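Local coordinates for protein enolase from the environmental genome shotgun sequencing of the Sargasso Sea (PDB 2QGY) that is of unknown function but binds magnesium and probably works on a carboxylate substrate, as enolase-superfamily relatives of mandelate racemase do, at residues Q182-V187 and L195-D200. Sequence-based numbering, arbitrary orientation.
Sequences QFVEKV and LPLMLD. With MG (magnesium ion), chain C.
Leu197 of strand 197-200 reaches two valines of helix 177-191. Its CB leaves the strand toward the helix, and CG lies opposite the backbone N (chi1 176°), which carries CG away from the strand toward the helix. There the side chain forks. Leu197 CD1 meets Val187 CG1 at 3.6 Å. Leu197 CD2 also touches that Val187 CG1, at 4.0 Å. The same CD2 lies 4.2 Å from Val184 CG1. Each valine offers the methyl anti to its own N, and both come at the leucine obliquely. The other branch of Val184, CG2, makes a looser contact with Leu199 CD2 (4.4 Å). Phe213 and Val217 of helix 207-217 touch both Val184 and Leu199, so the neighbouring helix packs against the same buried apolar layer.

The axes of 182-187 and 197-200 come within 11.0 Å, with directions 158° apart. At the strand's C-terminal end Asp200 OD2 binds the magnesium ion at 2.0 Å. Asp200 OD1 lies 2.6 Å from the O of a metal-bound water, which donates to it; Glu226 and Glu252 complete the protein ligands. This is the helix-to-strand half of a beta-alpha-beta unit in the enolase-superfamily barrel, with hydrophobic packing outside the strands and metal ligands at their C-terminal ends.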
ATOM      1  N   GLN A 182     -34.237   8.596   7.716  1.00 30.93           N
ATOM      2  CA  GLN A 182     -35.304   7.672   8.117  1.00 32.00           C
ATOM      3  C   GLN A 182     -34.746   6.396   8.707  1.00 31.47           C
ATOM      4  O   GLN A 182     -35.218   5.907   9.739  1.00 31.70           O
ATOM      5  CB  GLN A 182     -36.211   7.310   6.931  1.00 32.34           C
ATOM      6  CG  GLN A 182     -37.500   8.103   6.890  1.00 37.14           C
ATOM      7  CD  GLN A 182     -38.081   8.343   8.279  1.00 41.19           C
ATOM      8  OE1 GLN A 182     -38.512   7.403   8.961  1.00 43.60           O
ATOM      9  NE2 GLN A 182     -38.073   9.608   8.714  1.00 41.05           N
ATOM     10  N   PHE A 183     -33.726   5.870   8.039  1.00 30.94           N
ATOM     11  CA  PHE A 183     -33.026   4.699   8.516  1.00 30.15           C
ATOM     12  C   PHE A 183     -32.414   4.921   9.901  1.00 30.09           C
ATOM     13  O   PHE A 183     -32.604   4.091  10.785  1.00 29.19           O
ATOM     14  CB  PHE A 183     -31.977   4.257   7.497  1.00 30.51           C
ATOM     15  CG  PHE A 183     -31.235   3.021   7.899  1.00 30.81           C
ATOM     16  CD1 PHE A 183     -31.918   1.906   8.391  1.00 31.51           C
ATOM     17  CD2 PHE A 183     -29.847   2.973   7.815  1.00 30.25           C
ATOM     18  CE1 PHE A 183     -31.235   0.756   8.780  1.00 30.54           C
ATOM     19  CE2 PHE A 183     -29.153   1.831   8.197  1.00 30.07           C
ATOM     20  CZ  PHE A 183     -29.839   0.719   8.689  1.00 31.03           C
ATOM     21  N   VAL A 184     -31.711   6.038  10.101  1.00 29.93           N
ATOM     22  CA  VAL A 184     -31.110   6.317  11.416  1.00 30.10           C
ATOM     23  C   VAL A 184     -32.204   6.465  12.478  1.00 30.33           C
ATOM     24  O   VAL A 184     -32.069   5.965  13.598  1.00 30.34           O
ATOM     25  CB  VAL A 184     -30.159   7.559  11.406  1.00 29.95           C
ATOM     26  CG1 VAL A 184     -29.551   7.772  12.762  1.00 30.15           C
ATOM     27  CG2 VAL A 184     -29.038   7.397  10.372  1.00 30.36           C
ATOM     28  N   GLU A 185     -33.294   7.136  12.115  1.00 31.16           N
ATOM     29  CA  GLU A 185     -34.402   7.367  13.045  1.00 32.43           C
ATOM     30  C   GLU A 185     -35.027   6.068  13.536  1.00 31.84           C
ATOM     31  O   GLU A 185     -35.166   5.859  14.750  1.00 31.99           O
ATOM     32  CB  GLU A 185     -35.463   8.265  12.416  1.00 32.70           C
ATOM     33  CG  GLU A 185     -36.513   8.741  13.422  1.00 37.56           C
ATOM     34  CD  GLU A 185     -37.560   9.635  12.803  1.00 42.78           C
ATOM     35  OE1 GLU A 185     -37.439   9.976  11.605  1.00 45.01           O
ATOM     36  OE2 GLU A 185     -38.515  10.006  13.523  1.00 46.35           O
ATOM     37  N   LYS A 186     -35.388   5.196  12.594  1.00 32.14           N
ATOM     38  CA  LYS A 186     -35.920   3.864  12.907  1.00 32.02           C
ATOM     39  C   LYS A 186     -34.962   3.036  13.762  1.00 31.64           C
ATOM     40  O   LYS A 186     -35.385   2.352  14.696  1.00 31.28           O
ATOM     41  CB  LYS A 186     -36.290   3.131  11.613  1.00 32.39           C
ATOM     42  CG  LYS A 186     -37.454   3.809  10.881  1.00 34.88           C
ATOM     43  CD  LYS A 186     -37.417   3.612   9.360  1.00 38.03           C
ATOM     44  CE  LYS A 186     -38.451   2.608   8.862  1.00 39.72           C
ATOM     45  NZ  LYS A 186     -38.735   2.856   7.427  1.00 43.32           N
ATOM     46  N   VAL A 187     -33.660   3.118  13.475  1.00 30.99           N
ATOM     47  CA  VAL A 187     -32.691   2.392  14.284  1.00 30.81           C
ATOM     48  C   VAL A 187     -32.700   2.881  15.736  1.00 31.28           C
ATOM     49  O   VAL A 187     -32.736   2.086  16.673  1.00 31.49           O
ATOM     50  CB  VAL A 187     -31.241   2.488  13.706  1.00 30.43           C
ATOM     51  CG1 VAL A 187     -30.251   1.940  14.699  1.00 29.75           C
ATOM     52  CG2 VAL A 187     -31.144   1.751  12.373  1.00 29.61           C
ATOM     53  N   LEU A 195     -28.071   3.625  23.862  1.00 28.74           N
ATOM     54  CA  LEU A 195     -27.089   2.739  23.223  1.00 26.71           C
ATOM     55  C   LEU A 195     -26.171   3.490  22.267  1.00 24.84           C
ATOM     56  O   LEU A 195     -26.630   4.247  21.411  1.00 23.73           O
ATOM     57  CB  LEU A 195     -27.755   1.572  22.481  1.00 27.05           C
ATOM     58  CG  LEU A 195     -26.812   0.459  21.964  1.00 27.53           C
ATOM     59  CD1 LEU A 195     -26.179  -0.373  23.115  1.00 28.45           C
ATOM     60  CD2 LEU A 195     -27.499  -0.446  20.947  1.00 27.39           C
ATOM     61  N   PRO A 196     -24.859   3.291  22.426  1.00 23.82           N
ATOM     62  CA  PRO A 196     -23.963   3.835  21.402  1.00 23.04           C
ATOM     63  C   PRO A 196     -24.375   3.389  20.009  1.00 22.22           C
ATOM     64  O   PRO A 196     -24.503   2.187  19.756  1.00 22.66           O
ATOM     65  CB  PRO A 196     -22.603   3.278  21.809  1.00 22.13           C
ATOM     66  CG  PRO A 196     -22.709   3.178  23.325  1.00 23.22           C
ATOM     67  CD  PRO A 196     -24.111   2.672  23.541  1.00 22.94           C
ATOM     68  N   LEU A 197     -24.653   4.360  19.140  1.00 21.41           N
ATOM     69  CA  LEU A 197     -24.969   4.077  17.760  1.00 20.57           C
ATOM     70  C   LEU A 197     -23.873   4.715  16.911  1.00 20.39           C
ATOM     71  O   LEU A 197     -23.790   5.937  16.787  1.00 20.30           O
ATOM     72  CB  LEU A 197     -26.351   4.614  17.365  1.00 21.60           C
ATOM     73  CG  LEU A 197     -26.782   4.478  15.909  1.00 21.80           C
ATOM     74  CD1 LEU A 197     -26.891   2.993  15.482  1.00 22.34           C
ATOM     75  CD2 LEU A 197     -28.124   5.208  15.697  1.00 22.52           C
ATOM     76  N   MET A 198     -23.020   3.883  16.331  1.00 19.43           N
ATOM     77  CA  MET A 198     -22.000   4.414  15.417  1.00 18.26           C
ATOM     78  C   MET A 198     -22.383   4.356  13.947  1.00 18.38           C
ATOM     79  O   MET A 198     -23.120   3.467  13.509  1.00 18.25           O
ATOM     80  CB  MET A 198     -20.593   3.860  15.686  1.00 19.43           C
ATOM     81  CG  MET A 198     -20.355   2.743  16.665  1.00 21.32           C
ATOM     82  SD  MET A 198     -21.118   2.532  18.293  1.00 12.87           S
ATOM     83  CE  MET A 198     -19.784   2.036  19.325  1.00 17.21           C
ATOM     84  N   LEU A 199     -21.897   5.334  13.182  1.00 18.10           N
ATOM     85  CA  LEU A 199     -22.304   5.490  11.808  1.00 17.86           C
ATOM     86  C   LEU A 199     -21.062   5.411  10.940  1.00 18.49           C
ATOM     87  O   LEU A 199     -20.142   6.208  11.087  1.00 18.54           O
ATOM     88  CB  LEU A 199     -23.032   6.844  11.585  1.00 19.32           C
ATOM     89  CG  LEU A 199     -24.283   7.187  12.439  1.00 19.33           C
ATOM     90  CD1 LEU A 199     -24.893   8.545  12.023  1.00 21.34           C
ATOM     91  CD2 LEU A 199     -25.343   6.087  12.379  1.00 21.33           C
ATOM     92  N   ASP A 200     -21.048   4.437  10.045  1.00 17.36           N
ATOM     93  CA  ASP A 200     -19.955   4.299   9.119  1.00 17.71           C
ATOM     94  C   ASP A 200     -20.395   4.837   7.785  1.00 17.65           C
ATOM     95  O   ASP A 200     -21.207   4.238   7.098  1.00 17.67           O
ATOM     96  CB  ASP A 200     -19.494   2.828   9.022  1.00 17.42           C
ATOM     97  CG  ASP A 200     -18.166   2.687   8.291  1.00 18.08           C
ATOM     98  OD1 ASP A 200     -17.868   3.525   7.423  1.00 18.07           O
ATOM     99  OD2 ASP A 200     -17.417   1.723   8.598  1.00 19.76           O
TER
HETATM  100 MG    MG C 701     -15.453   1.355   8.464  1.00 19.91          MG
HETATM  101  O   HOH W   1     -15.342   2.904   7.105  1.00 26.78           O
HETATM  102  O   HOH W   2     -15.645   0.254   6.790  1.00 22.42           O
HETATM  103  O   HOH W   3     -16.035  -0.498   9.350  1.00 22.09           O